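Local coordinates for lymphotactin (PDB 2NYZ), which is a chemokine that probably attracts lymphocytes, but not monocytes or neutrophils, and probably helps to gather dendritic cells in the thymic medulla, at residues S13-R18 with A53-D58; S22-Y27 with R57-S62; V37-K42 with V47-Q52. One frame throughout, in Å; residues are numbered along the deposited sequence.

The three contacts hold together one small chemokine domain, in which helix 54-64 lies across an antiparallel sheet ordered 24-28, 37-41, 46-49. Contact 3 pairs two of these strands and is the most central, about 3 Å from the centre of the chain. Contacts 1 and 2 use successive turns of the helix and share R57 and D58; their centres are about 10 Å apart, and that of contact 3 is about 7 Å and 8 Å from them. Along the chain, contact 3 is nested inside the loops closed by both others. F39 touches V56, V59, I24 and Y27, so the hairpin, strand 24-28 and the helix meet round one aromatic ring.

Contact 1. Residues S13-R18 with A53-D58; sequences SLTTQR and ATWVRD
R18 lays its aliphatic chain over one face of the W55 indole. Its CG sits above the five-membered ring, 3.3 Å from the centroid and only 10° off the ring normal, which makes this a CH-pi contact. Farther along the same chain, R18 CD lies 3.5 Å from W55 CG, while R18 CB is 3.8 Å from W55 CD2. The R18 chain is extended from CG to NE and carries the guanidinium past the five-membered end of the indole, its plane turned 20° from that of the ring. A long arginine suits this place because its methylenes can cover an aromatic face while the charge stays near the surface; R18 NH1 has a long, weak ion pair with an acidic side chain of another protein's chain. At the six-membered end, T15 CG2 meets the indole edge, 4.0 Å from W55 CZ2.

W55 comes from the first turn of the helix, with CG set between the backbone N and the carbonyl carbon (chi1 70°), which points the indole at the 13-18 loop. The opposite face of its indole is occupied by CG2 of the next residue, V56, so the ring is held between an arginine chain and a valine methyl. On the other segment, T15 OG1 accepts from Q17 N over 3.3 Å, an ST turn that shapes the backbone leading to R18. The backbone of T15 is also hydrogen-bonded to C48, tying this loop to strand 46-49, and W55 further touches L19 and A49. Q17 OE1 is hydrogen-bonded to a polar side chain of another protein's chain. The packing fits the chemokine fold, in which an N-loop follows the N-terminal cysteine and a C-terminal helix packs over the sheet.

Contact 2. Residues S22-Y27 with R57-S62; sequences SRIKTY and RDVVRS
The Y27 ring turns one face to V60: V60 CG2 lies over it, and V60 CG1 reaches the same face at its phenolic end, 3.4 Å from Y27 CZ. The two side chains meet at about a right angle. The ring also touches F39 and M63. Y27 CG lies between its backbone N and carbonyl carbon (chi1 82°), a setting from which the ring reaches the helix at V60. Tyrosine suits this border position, since its ring packs on valine while its hydroxyl is hydrogen-bonded to D64 OD1, farther along the helix. With an alanine here, V60 would probably lose the ring that covers its methyls, and D64 would be left without its hydroxyl partner.

Deeper inside, I24 CG1 meets V59 CG1 at 4.1 Å. Both residues are buried and both touch F39; branched aliphatic side chains suit this interior. In the strand, K25 and T26 both face I40 in a classic beta bulge. The contact between strand 24-28 and helix 54-64 is therefore chiefly apolar, with shape and burial rather than paired charges holding them together, and the tyrosine hydroxyl adds a polar tie at its margin.

Contact 3. Residues V37-K42 with V47-Q52; sequences VIFITK and VCADPQ
Four backbone hydrogen bonds join V37-F39 to V47-A49. At the V37-A49 pair, V37 N donates to A49 O over 3.0 Å, and A49 N returns a bond to V37 O of 2.7 Å. The F39-V47 pair repeats the exchange: F39 N to V47 O, 2.7 Å, and V47 N to F39 O, 2.9 Å. Between these hydrogen-bonded pairs lies the non-hydrogen-bonded pair I38-C48, where CA-H...O contacts run from C48 CA to V37 O and from I38 CA to V47 O.

V37, F39, V47 and A49 put their side chains on one face. F39 CE2 rests 3.6 Å from A49 CB, and V47 CG2 stands at the edge of the F39 ring, 4.1 Å from CD2. V37 CG1 is anti to the backbone N (chi1 174°), which places it over one face of the F39 ring while CG2 turns to P51. The small alanine accommodates the large phenylalanine beside it. Past the strand, P51 CB packs 3.6 Å from V37 CG2, and D50 OD2 accepts from Q52 N in an Asx turn. I38 and C48 occupy the other face, where C48 SG forms the disulfide with C11.

Strand 37-41 of this hairpin is the central strand of the three-stranded sheet, with 24-28 along its other side; V56 and V59 of helix 54-64 pack on the face that carries F39.

Contact 1. Residues S13-R18 with A53-D58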
loop_
_atom_site.group_PDB
_atom_site.type_symbol
_atom_site.label_atom_id
_atom_site.label_comp_id
_atom_site.label_asym_id
_atom_site.label_seq_id
_atom_site.Cartn_x
_atom_site.Cartn_y
_atom_site.Cartn_z
ATOM N N SER D 13 5.937 -22.921 14.478
ATOM C CA SER D 13 4.690 -22.177 14.563
ATOM C C SER D 13 3.547 -23.088 15.006
ATOM O O SER D 13 3.514 -24.276 14.674
ATOM C CB SER D 13 4.347 -21.549 13.208
ATOM O OG SER D 13 5.206 -20.467 12.894
ATOM N N LEU D 14 2.611 -22.529 15.763
ATOM C CA LEU D 14 1.476 -23.300 16.239
ATOM C C LEU D 14 0.268 -22.943 15.391
ATOM O O LEU D 14 0.083 -21.780 15.025
ATOM C CB LEU D 14 1.220 -22.999 17.719
ATOM C CG LEU D 14 2.371 -23.326 18.685
ATOM C CD1 LEU D 14 1.944 -23.024 20.112
ATOM C CD2 LEU D 14 2.765 -24.793 18.558
ATOM N N THR D 15 -0.544 -23.941 15.061
ATOM C CA THR D 15 -1.706 -23.687 14.234
ATOM C C THR D 15 -2.574 -22.645 14.882
ATOM O O THR D 15 -2.550 -22.478 16.090
ATOM C CB THR D 15 -2.563 -24.920 14.038
ATOM O OG1 THR D 15 -3.590 -24.622 13.084
ATOM C CG2 THR D 15 -3.206 -25.325 15.356
ATOM N N THR D 16 -3.353 -21.950 14.070
ATOM C CA THR D 16 -4.222 -20.915 14.588
ATOM C C THR D 16 -5.690 -21.283 14.402
ATOM O O THR D 16 -6.583 -20.495 14.714
ATOM C CB THR D 16 -3.918 -19.572 13.913
ATOM O OG1 THR D 16 -4.787 -18.573 14.449
ATOM C CG2 THR D 16 -4.109 -19.677 12.406
ATOM N N GLN D 17 -5.920 -22.493 13.899
ATOM C CA GLN D 17 -7.266 -23.018 13.685
ATOM C C GLN D 17 -7.454 -24.270 14.518
ATOM O O GLN D 17 -6.566 -25.116 14.594
ATOM C CB GLN D 17 -7.489 -23.388 12.223
ATOM C CG GLN D 17 -7.920 -22.240 11.351
ATOM C CD GLN D 17 -6.923 -21.966 10.266
ATOM O OE1 GLN D 17 -6.603 -22.847 9.465
ATOM N NE2 GLN D 17 -6.418 -20.741 10.228
ATOM N N ARG D 18 -8.614 -24.399 15.142
ATOM C CA ARG D 18 -8.865 -25.579 15.941
ATOM C C ARG D 18 -8.986 -26.756 14.995
ATOM O O ARG D 18 -9.340 -26.587 13.831
ATOM C CB ARG D 18 -10.151 -25.417 16.748
ATOM C CG ARG D 18 -10.116 -24.283 17.759
ATOM C CD ARG D 18 -11.383 -24.302 18.585
ATOM N NE ARG D 18 -11.624 -23.037 19.267
ATOM C CZ ARG D 18 -12.799 -22.692 19.783
ATOM N NH1 ARG D 18 -13.834 -23.521 19.690
ATOM N NH2 ARG D 18 -12.943 -21.520 20.386
ATOM N N ALA D 53 -3.977 -24.214 25.109
ATOM C CA ALA D 53 -5.250 -23.866 24.488
ATOM C C ALA D 53 -6.363 -24.781 24.989
ATOM O O ALA D 53 -6.210 -26.004 25.023
ATOM C CB ALA D 53 -5.132 -23.965 22.974
ATOM N N THR D 54 -7.488 -24.187 25.370
ATOM C CA THR D 54 -8.601 -24.971 25.876
ATOM C C THR D 54 -9.032 -26.049 24.899
ATOM O O THR D 54 -9.129 -27.215 25.277
ATOM C CB THR D 54 -9.817 -24.088 26.208
ATOM O OG1 THR D 54 -9.494 -23.210 27.294
ATOM C CG2 THR D 54 -10.997 -24.951 26.609
ATOM N N TRP D 55 -9.278 -25.677 23.645
ATOM C CA TRP D 55 -9.710 -26.667 22.657
ATOM C C TRP D 55 -8.721 -27.824 22.509
ATOM O O TRP D 55 -9.128 -28.959 22.278
ATOM C CB TRP D 55 -9.976 -26.017 21.283
ATOM C CG TRP D 55 -8.754 -25.534 20.541
ATOM C CD1 TRP D 55 -8.186 -24.289 20.602
ATOM C CD2 TRP D 55 -7.939 -26.300 19.647
ATOM N NE1 TRP D 55 -7.070 -24.237 19.802
ATOM C CE2 TRP D 55 -6.896 -25.458 19.204
ATOM C CE3 TRP D 55 -7.990 -27.618 19.174
ATOM C CZ2 TRP D 55 -5.908 -25.895 18.315
ATOM C CZ3 TRP D 55 -7.007 -28.053 18.289
ATOM C CH2 TRP D 55 -5.982 -27.191 17.870
ATOM N N VAL D 56 -7.429 -27.539 22.645
ATOM C CA VAL D 56 -6.415 -28.581 22.531
ATOM C C VAL D 56 -6.568 -29.520 23.715
ATOM O O VAL D 56 -6.682 -30.739 23.549
ATOM C CB VAL D 56 -4.985 -27.991 22.540
ATOM C CG1 VAL D 56 -3.951 -29.112 22.541
ATOM C CG2 VAL D 56 -4.787 -27.104 21.332
ATOM N N ARG D 57 -6.576 -28.934 24.908
ATOM C CA ARG D 57 -6.729 -29.688 26.143
ATOM C C ARG D 57 -7.952 -30.599 26.042
ATOM O O ARG D 57 -7.899 -31.778 26.400
ATOM C CB ARG D 57 -6.895 -28.722 27.311
ATOM C CG ARG D 57 -6.932 -29.394 28.664
ATOM C CD ARG D 57 -7.218 -28.387 29.761
ATOM N NE ARG D 57 -6.429 -27.177 29.577
ATOM C CZ ARG D 57 -5.868 -26.503 30.571
ATOM N NH1 ARG D 57 -6.007 -26.924 31.821
ATOM N NH2 ARG D 57 -5.169 -25.406 30.316
ATOM N N ASP D 58 -9.048 -30.032 25.544
ATOM C CA ASP D 58 -10.302 -30.757 25.370
ATOM C C ASP D 58 -10.114 -32.005 24.508
ATOM O O ASP D 58 -10.657 -33.071 24.814
ATOM C CB ASP D 58 -11.349 -29.838 24.722
ATOM C CG ASP D 58 -11.893 -28.788 25.682
ATOM O OD1 ASP D 58 -11.171 -28.412 26.631
ATOM O OD2 ASP D 58 -13.042 -28.329 25.479
#

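Contact 2. Residues S22-Y27 with R57-S62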
loop_
_atom_site.group_PDB
_atom_site.type_symbol
_atom_site.label_atom_id
_atom_site.label_comp_id
_atom_site.label_asym_id
_atom_site.label_seq_id
_atom_site.Cartn_x
_atom_site.Cartn_y
_atom_site.Cartn_z
ATOM N N SER D 22 -12.527 -35.293 15.575
ATOM C CA SER D 22 -12.984 -36.214 14.547
ATOM C C SER D 22 -12.051 -36.238 13.337
ATOM O O SER D 22 -12.432 -36.695 12.262
ATOM C CB SER D 22 -14.379 -35.813 14.088
ATOM O OG SER D 22 -14.361 -34.511 13.532
ATOM N N ARG D 23 -10.831 -35.742 13.507
ATOM C CA ARG D 23 -9.868 -35.716 12.414
ATOM C C ARG D 23 -8.507 -36.152 12.910
ATOM O O ARG D 23 -7.619 -36.451 12.114
ATOM C CB ARG D 23 -9.761 -34.307 11.820
ATOM C CG ARG D 23 -10.903 -33.914 10.898
ATOM C CD ARG D 23 -10.911 -34.776 9.653
ATOM N NE ARG D 23 -11.953 -34.370 8.716
ATOM C CZ ARG D 23 -13.246 -34.634 8.870
ATOM N NH1 ARG D 23 -13.670 -35.313 9.927
ATOM N NH2 ARG D 23 -14.120 -34.211 7.968
ATOM N N ILE D 24 -8.341 -36.182 14.229
ATOM C CA ILE D 24 -7.071 -36.577 14.814
ATOM C C ILE D 24 -6.972 -38.095 14.901
ATOM O O ILE D 24 -7.983 -38.792 14.961
ATOM C CB ILE D 24 -6.904 -36.019 16.227
ATOM C CG1 ILE D 24 -7.517 -34.619 16.332
ATOM C CG2 ILE D 24 -5.438 -35.988 16.580
ATOM C CD1 ILE D 24 -6.826 -33.579 15.540
ATOM N N LYS D 25 -5.745 -38.601 14.904
ATOM C CA LYS D 25 -5.504 -40.031 14.990
ATOM C C LYS D 25 -4.723 -40.282 16.266
ATOM O O LYS D 25 -5.091 -41.126 17.075
ATOM C CB LYS D 25 -4.711 -40.506 13.766
ATOM C CG LYS D 25 -4.325 -41.987 13.767
ATOM C CD LYS D 25 -4.080 -42.516 12.346
ATOM C CE LYS D 25 -2.976 -41.757 11.621
ATOM N NZ LYS D 25 -2.956 -42.079 10.163
ATOM N N THR D 26 -3.654 -39.522 16.456
ATOM C CA THR D 26 -2.820 -39.665 17.637
ATOM C C THR D 26 -2.270 -38.306 18.013
ATOM O O THR D 26 -2.703 -37.290 17.480
ATOM C CB THR D 26 -1.635 -40.619 17.375
ATOM O OG1 THR D 26 -0.918 -40.192 16.208
ATOM C CG2 THR D 26 -2.126 -42.041 17.169
ATOM N N TYR D 27 -1.317 -38.291 18.933
ATOM C CA TYR D 27 -0.706 -37.045 19.350
ATOM C C TYR D 27 0.487 -37.311 20.260
ATOM O O TYR D 27 0.664 -38.422 20.763
ATOM C CB TYR D 27 -1.745 -36.142 20.043
ATOM C CG TYR D 27 -2.006 -36.432 21.509
ATOM C CD1 TYR D 27 -1.231 -35.832 22.506
ATOM C CD2 TYR D 27 -3.027 -37.296 21.899
ATOM C CE1 TYR D 27 -1.467 -36.084 23.856
ATOM C CE2 TYR D 27 -3.274 -37.557 23.249
ATOM C CZ TYR D 27 -2.489 -36.947 24.223
ATOM O OH TYR D 27 -2.721 -37.198 25.561
ATOM N N ARG D 57 -6.576 -28.934 24.908
ATOM C CA ARG D 57 -6.729 -29.688 26.143
ATOM C C ARG D 57 -7.952 -30.599 26.042
ATOM O O ARG D 57 -7.899 -31.778 26.400
ATOM C CB ARG D 57 -6.895 -28.722 27.311
ATOM C CG ARG D 57 -6.932 -29.394 28.664
ATOM C CD ARG D 57 -7.218 -28.387 29.761
ATOM N NE ARG D 57 -6.429 -27.177 29.577
ATOM C CZ ARG D 57 -5.868 -26.503 30.571
ATOM N NH1 ARG D 57 -6.007 -26.924 31.821
ATOM N NH2 ARG D 57 -5.169 -25.406 30.316
ATOM N N ASP D 58 -9.048 -30.032 25.544
ATOM C CA ASP D 58 -10.302 -30.757 25.370
ATOM C C ASP D 58 -10.114 -32.005 24.508
ATOM O O ASP D 58 -10.657 -33.071 24.814
ATOM C CB ASP D 58 -11.349 -29.838 24.722
ATOM C CG ASP D 58 -11.893 -28.788 25.682
ATOM O OD1 ASP D 58 -11.171 -28.412 26.631
ATOM O OD2 ASP D 58 -13.042 -28.329 25.479
ATOM N N VAL D 59 -9.344 -31.855 23.430
ATOM C CA VAL D 59 -9.067 -32.942 22.492
ATOM C C VAL D 59 -8.120 -33.971 23.096
ATOM O O VAL D 59 -8.339 -35.176 22.982
ATOM C CB VAL D 59 -8.442 -32.397 21.196
ATOM C CG1 VAL D 59 -8.092 -33.538 20.257
ATOM C CG2 VAL D 59 -9.405 -31.433 20.532
ATOM N N VAL D 60 -7.059 -33.483 23.730
ATOM C CA VAL D 60 -6.083 -34.352 24.364
ATOM C C VAL D 60 -6.803 -35.256 25.356
ATOM O O VAL D 60 -6.491 -36.440 25.479
ATOM C CB VAL D 60 -5.016 -33.519 25.098
ATOM C CG1 VAL D 60 -4.088 -34.421 25.887
ATOM C CG2 VAL D 60 -4.221 -32.716 24.088
ATOM N N ARG D 61 -7.780 -34.688 26.055
ATOM C CA ARG D 61 -8.557 -35.433 27.037
ATOM C C ARG D 61 -9.508 -36.396 26.330
ATOM O O ARG D 61 -9.555 -37.586 26.642
ATOM C CB ARG D 61 -9.355 -34.461 27.910
ATOM C CG ARG D 61 -10.071 -35.118 29.074
ATOM C CD ARG D 61 -10.886 -34.113 29.877
ATOM N NE ARG D 61 -10.078 -32.996 30.357
ATOM C CZ ARG D 61 -10.077 -31.786 29.809
ATOM N NH1 ARG D 61 -10.845 -31.534 28.757
ATOM N NH2 ARG D 61 -9.315 -30.825 30.320
ATOM N N SER D 62 -10.258 -35.867 25.369
ATOM C CA SER D 62 -11.215 -36.654 24.597
ATOM C C SER D 62 -10.551 -37.856 23.942
ATOM O O SER D 62 -11.178 -38.897 23.749
ATOM C CB SER D 62 -11.865 -35.781 23.520
ATOM O OG SER D 62 -12.812 -36.513 22.759
#

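Contact 3. Residues V37-K42 with V47-Q52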
loop_
_atom_site.group_PDB
_atom_site.type_symbol
_atom_site.label_atom_id
_atom_site.label_comp_id
_atom_site.label_asym_id
_atom_site.label_seq_id
_atom_site.Cartn_x
_atom_site.Cartn_y
_atom_site.Cartn_z
ATOM N N VAL D 37 1.741 -29.523 21.385
ATOM C CA VAL D 37 1.020 -30.753 21.150
ATOM C C VAL D 37 1.016 -30.941 19.644
ATOM O O VAL D 37 0.550 -30.069 18.907
ATOM C CB VAL D 37 -0.436 -30.642 21.615
ATOM C CG1 VAL D 37 -1.198 -31.900 21.225
ATOM C CG2 VAL D 37 -0.485 -30.417 23.115
ATOM N N ILE D 38 1.542 -32.064 19.178
ATOM C CA ILE D 38 1.559 -32.311 17.749
ATOM C C ILE D 38 0.485 -33.319 17.384
ATOM O O ILE D 38 0.642 -34.519 17.620
ATOM C CB ILE D 38 2.918 -32.864 17.273
ATOM C CG1 ILE D 38 4.059 -31.965 17.757
ATOM C CG2 ILE D 38 2.941 -32.917 15.752
ATOM C CD1 ILE D 38 5.448 -32.533 17.475
ATOM N N PHE D 39 -0.616 -32.835 16.822
ATOM C CA PHE D 39 -1.686 -33.734 16.417
ATOM C C PHE D 39 -1.320 -34.372 15.075
ATOM O O PHE D 39 -0.657 -33.754 14.242
ATOM C CB PHE D 39 -3.003 -32.969 16.275
ATOM C CG PHE D 39 -3.542 -32.441 17.566
ATOM C CD1 PHE D 39 -3.949 -33.311 18.572
ATOM C CD2 PHE D 39 -3.666 -31.076 17.773
ATOM C CE1 PHE D 39 -4.474 -32.825 19.765
ATOM C CE2 PHE D 39 -4.189 -30.581 18.959
ATOM C CZ PHE D 39 -4.594 -31.455 19.958
ATOM N N ILE D 40 -1.734 -35.613 14.872
ATOM C CA ILE D 40 -1.473 -36.296 13.617
ATOM C C ILE D 40 -2.831 -36.639 13.027
ATOM O O ILE D 40 -3.473 -37.581 13.477
ATOM C CB ILE D 40 -0.688 -37.587 13.841
ATOM C CG1 ILE D 40 0.662 -37.261 14.496
ATOM C CG2 ILE D 40 -0.491 -38.303 12.520
ATOM C CD1 ILE D 40 1.532 -38.481 14.791
ATOM N N THR D 41 -3.276 -35.871 12.035
ATOM C CA THR D 41 -4.575 -36.110 11.419
ATOM C C THR D 41 -4.671 -37.539 10.909
ATOM O O THR D 41 -3.655 -38.204 10.689
ATOM C CB THR D 41 -4.844 -35.150 10.246
ATOM O OG1 THR D 41 -4.120 -35.587 9.090
ATOM C CG2 THR D 41 -4.416 -33.736 10.615
ATOM N N LYS D 42 -5.897 -38.002 10.710
ATOM C CA LYS D 42 -6.128 -39.361 10.260
ATOM C C LYS D 42 -5.453 -39.729 8.951
ATOM O O LYS D 42 -5.300 -40.914 8.663
ATOM C CB LYS D 42 -7.632 -39.642 10.187
ATOM C CG LYS D 42 -8.298 -39.741 11.568
ATOM C CD LYS D 42 -9.788 -40.038 11.467
ATOM C CE LYS D 42 -10.419 -40.182 12.846
ATOM N NZ LYS D 42 -10.426 -38.909 13.625
ATOM N N VAL D 47 -0.080 -31.324 12.774
ATOM C CA VAL D 47 -0.255 -29.938 13.150
ATOM C C VAL D 47 0.120 -29.739 14.613
ATOM O O VAL D 47 -0.215 -30.546 15.476
ATOM C CB VAL D 47 -1.712 -29.447 12.914
ATOM C CG1 VAL D 47 -2.385 -30.301 11.841
ATOM C CG2 VAL D 47 -2.499 -29.457 14.215
ATOM N N CYS D 48 0.837 -28.658 14.866
ATOM C CA CYS D 48 1.270 -28.303 16.199
ATOM C C CYS D 48 0.183 -27.424 16.786
ATOM O O CYS D 48 -0.450 -26.646 16.070
ATOM C CB CYS D 48 2.566 -27.505 16.138
ATOM S SG CYS D 48 3.930 -28.245 15.181
ATOM N N ALA D 49 -0.024 -27.539 18.092
ATOM C CA ALA D 49 -1.038 -26.747 18.769
ATOM C C ALA D 49 -0.547 -26.339 20.145
ATOM O O ALA D 49 0.374 -26.945 20.698
ATOM C CB ALA D 49 -2.319 -27.549 18.890
ATOM N N ASP D 50 -1.163 -25.300 20.689
ATOM C CA ASP D 50 -0.826 -24.805 22.016
ATOM C C ASP D 50 -1.340 -25.814 23.054
ATOM O O ASP D 50 -2.529 -26.137 23.077
ATOM C CB ASP D 50 -1.494 -23.443 22.232
ATOM C CG ASP D 50 -1.183 -22.849 23.584
ATOM O OD1 ASP D 50 -1.837 -21.853 23.963
ATOM O OD2 ASP D 50 -0.281 -23.377 24.269
ATOM N N PRO D 51 -0.452 -26.339 23.916
ATOM C CA PRO D 51 -0.882 -27.308 24.934
ATOM C C PRO D 51 -1.697 -26.615 26.020
ATOM O O PRO D 51 -2.316 -27.263 26.859
ATOM C CB PRO D 51 0.435 -27.856 25.480
ATOM C CG PRO D 51 1.430 -27.569 24.379
ATOM C CD PRO D 51 1.013 -26.210 23.910
ATOM N N GLN D 52 -1.677 -25.286 25.987
ATOM C CA GLN D 52 -2.399 -24.450 26.940
ATOM C C GLN D 52 -3.769 -24.051 26.409
ATOM O O GLN D 52 -4.617 -23.589 27.164
ATOM C CB GLN D 52 -1.601 -23.176 27.231
ATOM C CG GLN D 52 -0.279 -23.404 27.936
ATOM C CD GLN D 52 -0.462 -23.934 29.338
ATOM O OE1 GLN D 52 -0.948 -25.049 29.537
ATOM N NE2 GLN D 52 -0.080 -23.130 30.325
#